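PDB 2YZY: outer membrane lipoprotein carrier protein LolA, which is of unproven function but probably binds a lipid or lipoprotein acyl group and carries it toward the outer membrane. Local coordinates for residues Q24-G29 with K174-K179; R43-P48 with T181-A186; M129-V134 with I150-P155. All blocks are in the same frame, centred on the assembly; numbering follows the deposited sequence.

Interaction 1: Q24-G29 with K174-K179; sequences QATVQG and KVVEFK
At the edge of the F178 ring, close to its plane, sits the methyl CB of A25, 4.2 Å from F178 CD1. The carboxylate of E177 lies on the opposite side of the strands from A25 and F178, where its OE1 takes the hydroxyl of T26. Both contacts belong to a pair of antiparallel strands, 23-30 and 169-180, interrupted by a classic beta bulge: V176 and E177 together face T26. Before the bulge Q24 pairs with K179, A25 with F178 and T26 with E177; beyond it the register has moved by one, and V27 meets V175 and Q28 meets K174. The end pairs Q24-K179 and Q28-K174 each close a two-bond ring between backbones. At the bulge T26 N bonds to E177 O from above the carbonyl plane, whereas V176 N reaches T26 O along a more bent line, 130° at the hydrogen. A25, V27, V175 and F178 share one face, with A25 CB 3.8 Å from V175 CG1. Q24, T26, Q28, K174, E177 and K179 share the other. Neighbouring strands continue the sheet, 39-47 bonding to A25, V27 and G29, and 156-163 to V175. V176 CG1 lies anti to its carbonyl carbon (chi1 -63°), which leaves V176 CG2 between the backbone N and that carbon, 3.7 Å from T26 CG2. T26 and E177 run side by side in the same direction; T26 OG1, anti to its carbonyl carbon, gives its proton to E177 OE1 at 2.8 Å, on the lone pair that points away from OE2.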
loop_
_atom_site.group_PDB
_atom_site.type_symbol
_atom_site.label_atom_id
_atom_site.label_comp_id
_atom_site.label_asym_id
_atom_site.label_seq_id
_atom_site.Cartn_x
_atom_site.Cartn_y
_atom_site.Cartn_z
ATOM N N GLN A 24 -5.323 -6.472 -7.137
ATOM C CA GLN A 24 -4.096 -5.788 -7.497
ATOM C C GLN A 24 -4.441 -4.336 -7.758
ATOM O O GLN A 24 -5.607 -3.996 -8.001
ATOM C CB GLN A 24 -3.418 -6.448 -8.711
ATOM C CG GLN A 24 -4.283 -6.696 -9.933
ATOM C CD GLN A 24 -3.595 -7.623 -10.933
ATOM O OE1 GLN A 24 -3.148 -8.710 -10.578
ATOM N NE2 GLN A 24 -3.509 -7.195 -12.184
ATOM N N ALA A 25 -3.435 -3.474 -7.677
ATOM C CA ALA A 25 -3.662 -2.054 -7.872
ATOM C C ALA A 25 -2.395 -1.329 -8.278
ATOM O O ALA A 25 -1.300 -1.891 -8.262
ATOM C CB ALA A 25 -4.208 -1.442 -6.583
ATOM N N THR A 26 -2.567 -0.070 -8.658
ATOM C CA THR A 26 -1.453 0.779 -9.038
ATOM C C THR A 26 -1.457 1.936 -8.055
ATOM O O THR A 26 -2.488 2.577 -7.851
ATOM C CB THR A 26 -1.630 1.325 -10.461
ATOM O OG1 THR A 26 -1.684 0.229 -11.378
ATOM C CG2 THR A 26 -0.466 2.256 -10.834
ATOM N N VAL A 27 -0.309 2.188 -7.435
ATOM C CA VAL A 27 -0.188 3.277 -6.475
ATOM C C VAL A 27 0.742 4.326 -7.064
ATOM O O VAL A 27 1.833 4.007 -7.535
ATOM C CB VAL A 27 0.376 2.779 -5.121
ATOM C CG1 VAL A 27 0.561 3.958 -4.170
ATOM C CG2 VAL A 27 -0.578 1.757 -4.496
ATOM N N GLN A 28 0.298 5.577 -7.052
ATOM C CA GLN A 28 1.086 6.674 -7.594
ATOM C C GLN A 28 0.971 7.890 -6.697
ATOM O O GLN A 28 -0.097 8.185 -6.168
ATOM C CB GLN A 28 0.595 7.026 -9.000
ATOM C CG GLN A 28 1.306 8.216 -9.627
ATOM C CD GLN A 28 0.813 8.511 -11.031
ATOM O OE1 GLN A 28 -0.386 8.676 -11.257
ATOM N NE2 GLN A 28 1.738 8.584 -11.980
ATOM N N GLY A 29 2.076 8.600 -6.520
ATOM C CA GLY A 29 2.027 9.784 -5.684
ATOM C C GLY A 29 3.378 10.441 -5.546
ATOM O O GLY A 29 4.301 10.161 -6.311
ATOM N N LYS A 174 -1.891 7.876 -4.047
ATOM C CA LYS A 174 -3.219 7.546 -4.528
ATOM C C LYS A 174 -3.270 6.161 -5.153
ATOM O O LYS A 174 -2.305 5.709 -5.766
ATOM C CB LYS A 174 -3.666 8.581 -5.564
ATOM C CG LYS A 174 -3.653 10.013 -5.049
ATOM C CD LYS A 174 -4.070 11.002 -6.135
ATOM C CE LYS A 174 -5.504 10.771 -6.585
ATOM N NZ LYS A 174 -5.941 11.790 -7.582
ATOM N N VAL A 175 -4.392 5.473 -4.969
ATOM C CA VAL A 175 -4.577 4.166 -5.589
ATOM C C VAL A 175 -5.299 4.546 -6.882
ATOM O O VAL A 175 -6.522 4.731 -6.890
ATOM C CB VAL A 175 -5.467 3.246 -4.727
ATOM C CG1 VAL A 175 -5.638 1.894 -5.414
ATOM C CG2 VAL A 175 -4.841 3.063 -3.358
ATOM N N VAL A 176 -4.536 4.686 -7.965
ATOM C CA VAL A 176 -5.086 5.115 -9.251
ATOM C C VAL A 176 -5.715 4.056 -10.143
ATOM O O VAL A 176 -6.457 4.387 -11.065
ATOM C CB VAL A 176 -4.024 5.886 -10.065
ATOM C CG1 VAL A 176 -3.619 7.152 -9.315
ATOM C CG2 VAL A 176 -2.809 5.012 -10.301
ATOM N N GLU A 177 -5.408 2.787 -9.884
ATOM C CA GLU A 177 -5.985 1.674 -10.642
ATOM C C GLU A 177 -6.199 0.550 -9.647
ATOM O O GLU A 177 -5.422 0.395 -8.705
ATOM C CB GLU A 177 -5.053 1.204 -11.767
ATOM C CG GLU A 177 -4.774 2.278 -12.817
ATOM C CD GLU A 177 -3.906 1.787 -13.963
ATOM O OE1 GLU A 177 -2.882 1.124 -13.703
ATOM O OE2 GLU A 177 -4.244 2.082 -15.128
ATOM N N PHE A 178 -7.260 -0.222 -9.854
ATOM C CA PHE A 178 -7.605 -1.325 -8.959
ATOM C C PHE A 178 -8.375 -2.381 -9.734
ATOM O O PHE A 178 -9.173 -2.057 -10.614
ATOM C CB PHE A 178 -8.486 -0.820 -7.810
ATOM C CG PHE A 178 -9.003 -1.915 -6.911
ATOM C CD1 PHE A 178 -8.227 -2.403 -5.866
ATOM C CD2 PHE A 178 -10.268 -2.465 -7.121
ATOM C CE1 PHE A 178 -8.699 -3.425 -5.035
ATOM C CE2 PHE A 178 -10.749 -3.486 -6.300
ATOM C CZ PHE A 178 -9.964 -3.966 -5.254
ATOM N N LYS A 179 -8.148 -3.640 -9.386
ATOM C CA LYS A 179 -8.826 -4.737 -10.056
ATOM C C LYS A 179 -8.833 -5.991 -9.198
ATOM O O LYS A 179 -7.813 -6.357 -8.616
ATOM C CB LYS A 179 -8.121 -5.033 -11.385
ATOM C CG LYS A 179 -8.474 -6.367 -12.023
ATOM C CD LYS A 179 -7.576 -6.642 -13.223
ATOM C CE LYS A 179 -7.831 -8.025 -13.805
ATOM N NZ LYS A 179 -9.242 -8.192 -14.241
#

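Interaction 2: R43-P48 with T181-A186; sequences RVYALP and TNLTEA
L183 sets its forked end against Y45 and the backbone of A46, while L47 packs on its carbonyl; Y45 and L47 point the same way from strand 39-47. L183 CD1 lies 3.4 Å from A46 O, and L183 CD2 lies 4.1 Å from Y45 CD1, with the Y45 and L183 side chains crossing at about a right angle. In L47, the last residue of strand 39-47, CD1 and CD2 both stand 3.5 Å from L183 O, so a leucine fork straddles a carbonyl oxygen, and L47 CD2 goes on to T184 C at 3.9 Å. No hydrogen bond joins the two segments; the contact is apolar packing against side chains and backbone. L47 holds CG anti to its backbone N (chi1 -174°), which carries the fork out over the L183-T184 peptide. Just beyond, T184 takes the N-cap position, its OG1 capping a backbone N of helix 185-188, while its own N is bonded to Q187 OE1, consistent with a capping box. L188 of that helix packs on both Y45 and L47, and Q24 touches Y45, T181 and L183. The segment 181-186 thus leaves strand 169-180, passes Q24 near the start of strand 23-30 and the end of strand 39-47, and enters the short helix 185-188.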
loop_
_atom_site.group_PDB
_atom_site.type_symbol
_atom_site.label_atom_id
_atom_site.label_comp_id
_atom_site.label_asym_id
_atom_site.label_seq_id
_atom_site.Cartn_x
_atom_site.Cartn_y
_atom_site.Cartn_z
ATOM N N ARG A 43 3.161 -1.218 -8.416
ATOM C CA ARG A 43 2.011 -2.091 -8.601
ATOM C C ARG A 43 1.942 -2.909 -7.320
ATOM O O ARG A 43 2.970 -3.295 -6.765
ATOM C CB ARG A 43 2.189 -3.015 -9.806
ATOM C CG ARG A 43 2.108 -2.317 -11.160
ATOM C CD ARG A 43 2.012 -3.353 -12.277
ATOM N NE ARG A 43 1.884 -2.761 -13.607
ATOM C CZ ARG A 43 2.905 -2.507 -14.421
ATOM N NH1 ARG A 43 4.148 -2.790 -14.048
ATOM N NH2 ARG A 43 2.676 -1.987 -15.619
ATOM N N VAL A 44 0.729 -3.157 -6.845
ATOM C CA VAL A 44 0.526 -3.908 -5.611
ATOM C C VAL A 44 -0.331 -5.145 -5.873
ATOM O O VAL A 44 -1.279 -5.094 -6.650
ATOM C CB VAL A 44 -0.151 -3.011 -4.556
ATOM C CG1 VAL A 44 -0.363 -3.779 -3.275
ATOM C CG2 VAL A 44 0.704 -1.767 -4.309
ATOM N N TYR A 45 0.018 -6.252 -5.219
ATOM C CA TYR A 45 -0.686 -7.521 -5.384
ATOM C C TYR A 45 -1.005 -8.126 -4.034
ATOM O O TYR A 45 -0.159 -8.148 -3.141
ATOM C CB TYR A 45 0.188 -8.501 -6.169
ATOM C CG TYR A 45 0.520 -8.009 -7.550
ATOM C CD1 TYR A 45 -0.293 -8.329 -8.635
ATOM C CD2 TYR A 45 1.606 -7.156 -7.762
ATOM C CE1 TYR A 45 -0.040 -7.810 -9.898
ATOM C CE2 TYR A 45 1.864 -6.629 -9.017
ATOM C CZ TYR A 45 1.038 -6.959 -10.078
ATOM O OH TYR A 45 1.283 -6.417 -11.318
ATOM N N ALA A 46 -2.222 -8.641 -3.896
ATOM C CA ALA A 46 -2.635 -9.239 -2.635
ATOM C C ALA A 46 -3.362 -10.560 -2.816
ATOM O O ALA A 46 -4.263 -10.678 -3.642
ATOM C CB ALA A 46 -3.539 -8.267 -1.872
ATOM N N LEU A 47 -2.945 -11.553 -2.036
ATOM C CA LEU A 47 -3.571 -12.871 -2.027
ATOM C C LEU A 47 -3.831 -13.095 -0.535
ATOM O O LEU A 47 -3.077 -13.791 0.146
ATOM C CB LEU A 47 -2.613 -13.927 -2.590
ATOM C CG LEU A 47 -3.158 -15.350 -2.780
ATOM C CD1 LEU A 47 -4.461 -15.318 -3.565
ATOM C CD2 LEU A 47 -2.121 -16.194 -3.501
ATOM N N PRO A 48 -4.904 -12.478 -0.009
ATOM C CA PRO A 48 -5.317 -12.552 1.398
ATOM C C PRO A 48 -5.357 -13.932 2.040
ATOM O O PRO A 48 -4.833 -14.121 3.136
ATOM C CB PRO A 48 -6.691 -11.889 1.388
ATOM C CG PRO A 48 -6.556 -10.872 0.303
ATOM C CD PRO A 48 -5.857 -11.660 -0.781
ATOM N N THR A 181 -8.883 -9.922 -8.933
ATOM C CA THR A 181 -8.377 -10.910 -9.868
ATOM C C THR A 181 -8.077 -12.220 -9.157
ATOM O O THR A 181 -8.575 -12.478 -8.063
ATOM C CB THR A 181 -7.086 -10.367 -10.519
ATOM O OG1 THR A 181 -6.587 -11.302 -11.481
ATOM C CG2 THR A 181 -6.027 -10.113 -9.449
ATOM N N ASN A 182 -7.294 -13.067 -9.811
ATOM C CA ASN A 182 -6.878 -14.318 -9.210
ATOM C C ASN A 182 -5.360 -14.313 -9.269
ATOM O O ASN A 182 -4.772 -13.936 -10.283
ATOM C CB ASN A 182 -7.433 -15.524 -9.968
ATOM C CG ASN A 182 -7.083 -16.833 -9.288
ATOM O OD1 ASN A 182 -7.067 -16.915 -8.057
ATOM N ND2 ASN A 182 -6.811 -17.864 -10.079
ATOM N N LEU A 183 -4.729 -14.721 -8.178
ATOM C CA LEU A 183 -3.275 -14.744 -8.107
ATOM C C LEU A 183 -2.834 -16.024 -7.433
ATOM O O LEU A 183 -3.602 -16.636 -6.681
ATOM C CB LEU A 183 -2.774 -13.538 -7.309
ATOM C CG LEU A 183 -3.140 -12.164 -7.869
ATOM C CD1 LEU A 183 -2.940 -11.095 -6.796
ATOM C CD2 LEU A 183 -2.289 -11.864 -9.101
ATOM N N THR A 184 -1.594 -16.424 -7.690
ATOM C CA THR A 184 -1.056 -17.640 -7.102
ATOM C C THR A 184 0.269 -17.383 -6.401
ATOM O O THR A 184 0.921 -16.361 -6.622
ATOM C CB THR A 184 -0.812 -18.712 -8.170
ATOM O OG1 THR A 184 0.227 -18.271 -9.057
ATOM C CG2 THR A 184 -2.085 -18.979 -8.966
ATOM N N GLU A 185 0.675 -18.325 -5.557
ATOM C CA GLU A 185 1.937 -18.187 -4.852
ATOM C C GLU A 185 3.097 -18.215 -5.846
ATOM O O GLU A 185 4.100 -17.532 -5.654
ATOM C CB GLU A 185 2.102 -19.305 -3.812
ATOM C CG GLU A 185 2.079 -20.717 -4.370
ATOM C CD GLU A 185 2.409 -21.755 -3.310
ATOM O OE1 GLU A 185 1.742 -21.758 -2.254
ATOM O OE2 GLU A 185 3.334 -22.568 -3.533
ATOM N N ALA A 186 2.959 -18.993 -6.917
ATOM C CA ALA A 186 4.014 -19.075 -7.922
ATOM C C ALA A 186 4.270 -17.694 -8.512
ATOM O O ALA A 186 5.409 -17.333 -8.813
ATOM C CB ALA A 186 3.623 -20.056 -9.027
#

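Interaction 3: M129-V134 with I150-P155; sequences MAWKLV and ILKADP
K152 lays its aliphatic chain across W131 at about a right angle, with CG over the centre of the six-membered ring, 3.5 Å from the centroid and 16° off the normal: a CH-pi contact. A bend at chi3 (64°) then brings K152 CE to 3.6 Å from W131 NE1, and the ammonium group continues to a salt bridge with E122 of strand 116-125. The indole edge faces I150, whose CG2 lies in the ring plane 3.8 Å from W131 CE3; P155 CG comes near the same plane, farther off at CZ3. One flat ring is therefore fitted between a lysine chain on a face and apolar groups at its rim, while I11 of helix 7-18 touches both W131 and I150. Backbones fix this alignment: W131 N and I150 O meet at 2.7 Å, I150 N returns to W131 O in the carbonyl plane, and K152 N bonds to M129 O. That same M129 O accepts from a water, 2.8 Å away, which in turn accepts from A153 N and ties the departing chain to the strand. A130 and L151 form the non-hydrogen-bonded pair next to W131 and I150, in an antiparallel beta hairpin of strands 128-136 and 145-151, within the beta-rich LolA-like fold and beside its N-terminal helix.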
loop_
_atom_site.group_PDB
_atom_site.type_symbol
_atom_site.label_atom_id
_atom_site.label_comp_id
_atom_site.label_asym_id
_atom_site.label_seq_id
_atom_site.Cartn_x
_atom_site.Cartn_y
_atom_site.Cartn_z
ATOM N N MET A 129 -18.227 8.953 -4.180
ATOM C CA MET A 129 -18.266 9.370 -2.785
ATOM C C MET A 129 -17.333 8.516 -1.940
ATOM O O MET A 129 -17.291 7.293 -2.078
ATOM C CB MET A 129 -19.690 9.282 -2.232
ATOM C CG MET A 129 -20.640 10.324 -2.799
ATOM S SD MET A 129 -19.974 11.995 -2.665
ATOM C CE MET A 129 -19.583 12.068 -0.920
ATOM N N ALA A 130 -16.586 9.173 -1.064
ATOM C CA ALA A 130 -15.647 8.481 -0.199
ATOM C C ALA A 130 -15.690 9.038 1.214
ATOM O O ALA A 130 -16.112 10.176 1.436
ATOM C CB ALA A 130 -14.237 8.618 -0.757
ATOM N N TRP A 131 -15.261 8.220 2.165
ATOM C CA TRP A 131 -15.191 8.632 3.558
ATOM C C TRP A 131 -13.797 9.200 3.769
ATOM O O TRP A 131 -12.819 8.655 3.253
ATOM C CB TRP A 131 -15.354 7.437 4.498
ATOM C CG TRP A 131 -16.729 6.873 4.584
ATOM C CD1 TRP A 131 -17.846 7.496 5.064
ATOM C CD2 TRP A 131 -17.127 5.541 4.241
ATOM N NE1 TRP A 131 -18.914 6.632 5.045
ATOM C CE2 TRP A 131 -18.502 5.425 4.545
ATOM C CE3 TRP A 131 -16.455 4.432 3.708
ATOM C CZ2 TRP A 131 -19.220 4.242 4.334
ATOM C CZ3 TRP A 131 -17.170 3.254 3.498
ATOM C CH2 TRP A 131 -18.540 3.171 3.812
ATOM N N LYS A 132 -13.706 10.297 4.511
ATOM C CA LYS A 132 -12.414 10.891 4.818
ATOM C C LYS A 132 -12.125 10.611 6.288
ATOM O O LYS A 132 -12.830 11.107 7.169
ATOM C CB LYS A 132 -12.416 12.407 4.590
ATOM C CG LYS A 132 -11.099 13.081 5.001
ATOM C CD LYS A 132 -11.199 14.607 4.989
ATOM C CE LYS A 132 -9.900 15.252 5.459
ATOM N NZ LYS A 132 -10.090 16.694 5.811
ATOM N N LEU A 133 -11.110 9.796 6.550
ATOM C CA LEU A 133 -10.731 9.479 7.918
ATOM C C LEU A 133 -9.505 10.311 8.265
ATOM O O LEU A 133 -8.636 10.533 7.423
ATOM C CB LEU A 133 -10.397 7.991 8.060
ATOM C CG LEU A 133 -11.448 6.964 7.628
ATOM C CD1 LEU A 133 -10.908 5.561 7.897
ATOM C CD2 LEU A 133 -12.747 7.188 8.382
ATOM N N VAL A 134 -9.440 10.785 9.503
ATOM C CA VAL A 134 -8.313 11.592 9.939
ATOM C C VAL A 134 -7.800 11.094 11.281
ATOM O O VAL A 134 -8.564 10.570 12.090
ATOM C CB VAL A 134 -8.708 13.085 10.051
ATOM C CG1 VAL A 134 -9.076 13.624 8.680
ATOM C CG2 VAL A 134 -9.881 13.250 11.005
ATOM N N ILE A 150 -11.526 6.423 1.851
ATOM C CA ILE A 150 -12.102 5.116 1.544
ATOM C C ILE A 150 -13.339 5.236 0.658
ATOM O O ILE A 150 -14.298 5.929 1.008
ATOM C CB ILE A 150 -12.519 4.384 2.844
ATOM C CG1 ILE A 150 -11.328 4.289 3.807
ATOM C CG2 ILE A 150 -13.088 3.005 2.512
ATOM C CD1 ILE A 150 -10.135 3.505 3.264
ATOM N N LEU A 151 -13.317 4.558 -0.488
ATOM C CA LEU A 151 -14.450 4.570 -1.410
ATOM C C LEU A 151 -15.650 3.958 -0.681
ATOM O O LEU A 151 -15.533 2.900 -0.067
ATOM C CB LEU A 151 -14.117 3.747 -2.662
ATOM C CG LEU A 151 -15.179 3.674 -3.765
ATOM C CD1 LEU A 151 -15.431 5.057 -4.335
ATOM C CD2 LEU A 151 -14.706 2.736 -4.869
ATOM N N LYS A 152 -16.803 4.620 -0.744
ATOM C CA LYS A 152 -17.996 4.117 -0.059
ATOM C C LYS A 152 -18.711 2.952 -0.745
ATOM O O LYS A 152 -19.031 1.955 -0.098
ATOM C CB LYS A 152 -19.002 5.255 0.161
ATOM C CG LYS A 152 -18.541 6.314 1.155
ATOM C CD LYS A 152 -19.590 7.406 1.348
ATOM C CE LYS A 152 -20.866 6.864 1.974
ATOM N NZ LYS A 152 -21.892 7.934 2.157
ATOM N N ALA A 153 -18.958 3.081 -2.045
ATOM C CA ALA A 153 -19.667 2.053 -2.812
ATOM C C ALA A 153 -18.989 0.685 -2.818
ATOM O O ALA A 153 -19.660 -0.347 -2.814
ATOM C CB ALA A 153 -19.875 2.534 -4.240
ATOM N N ASP A 154 -17.662 0.685 -2.843
ATOM C CA ASP A 154 -16.882 -0.549 -2.847
ATOM C C ASP A 154 -15.708 -0.277 -1.912
ATOM O O ASP A 154 -14.608 0.048 -2.357
ATOM C CB ASP A 154 -16.402 -0.855 -4.271
ATOM C CG ASP A 154 -15.594 -2.138 -4.360
ATOM O OD1 ASP A 154 -15.927 -3.107 -3.647
ATOM O OD2 ASP A 154 -14.634 -2.183 -5.157
ATOM N N PRO A 155 -15.940 -0.402 -0.594
ATOM C CA PRO A 155 -14.957 -0.172 0.470
ATOM C C PRO A 155 -13.525 -0.611 0.203
ATOM O O PRO A 155 -13.196 -1.793 0.289
ATOM C CB PRO A 155 -15.573 -0.892 1.663
ATOM C CG PRO A 155 -17.030 -0.656 1.448
ATOM C CD PRO A 155 -17.189 -0.946 -0.026
HETATM O O HOH W 1 -18.725 5.479 -3.588
#

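Overall arrangement
Interactions 1 and 2 adjoin through neighbouring strands 23-30 and 39-47, where A25 O and V44 N are 2.8 Å apart, a probable hydrogen bond, and Q24 packs on Y45 and T181. Interaction 1 is mostly a surface contact, with backbone pairing and a polar side-chain bond; interaction 2, partly buried, joins its segments without a hydrogen bond, by leucine methyls on side chains and backbone carbonyls, where the chain leaves strand 169-180. Interaction 3, also partly buried, adds ring packing and a water to its hairpin bonds. Its segments are nested inside the chain loops closed by the other two. It touches interaction 1 through F178 and D154, whereas its nearest atoms are about 10 Å from interaction 2.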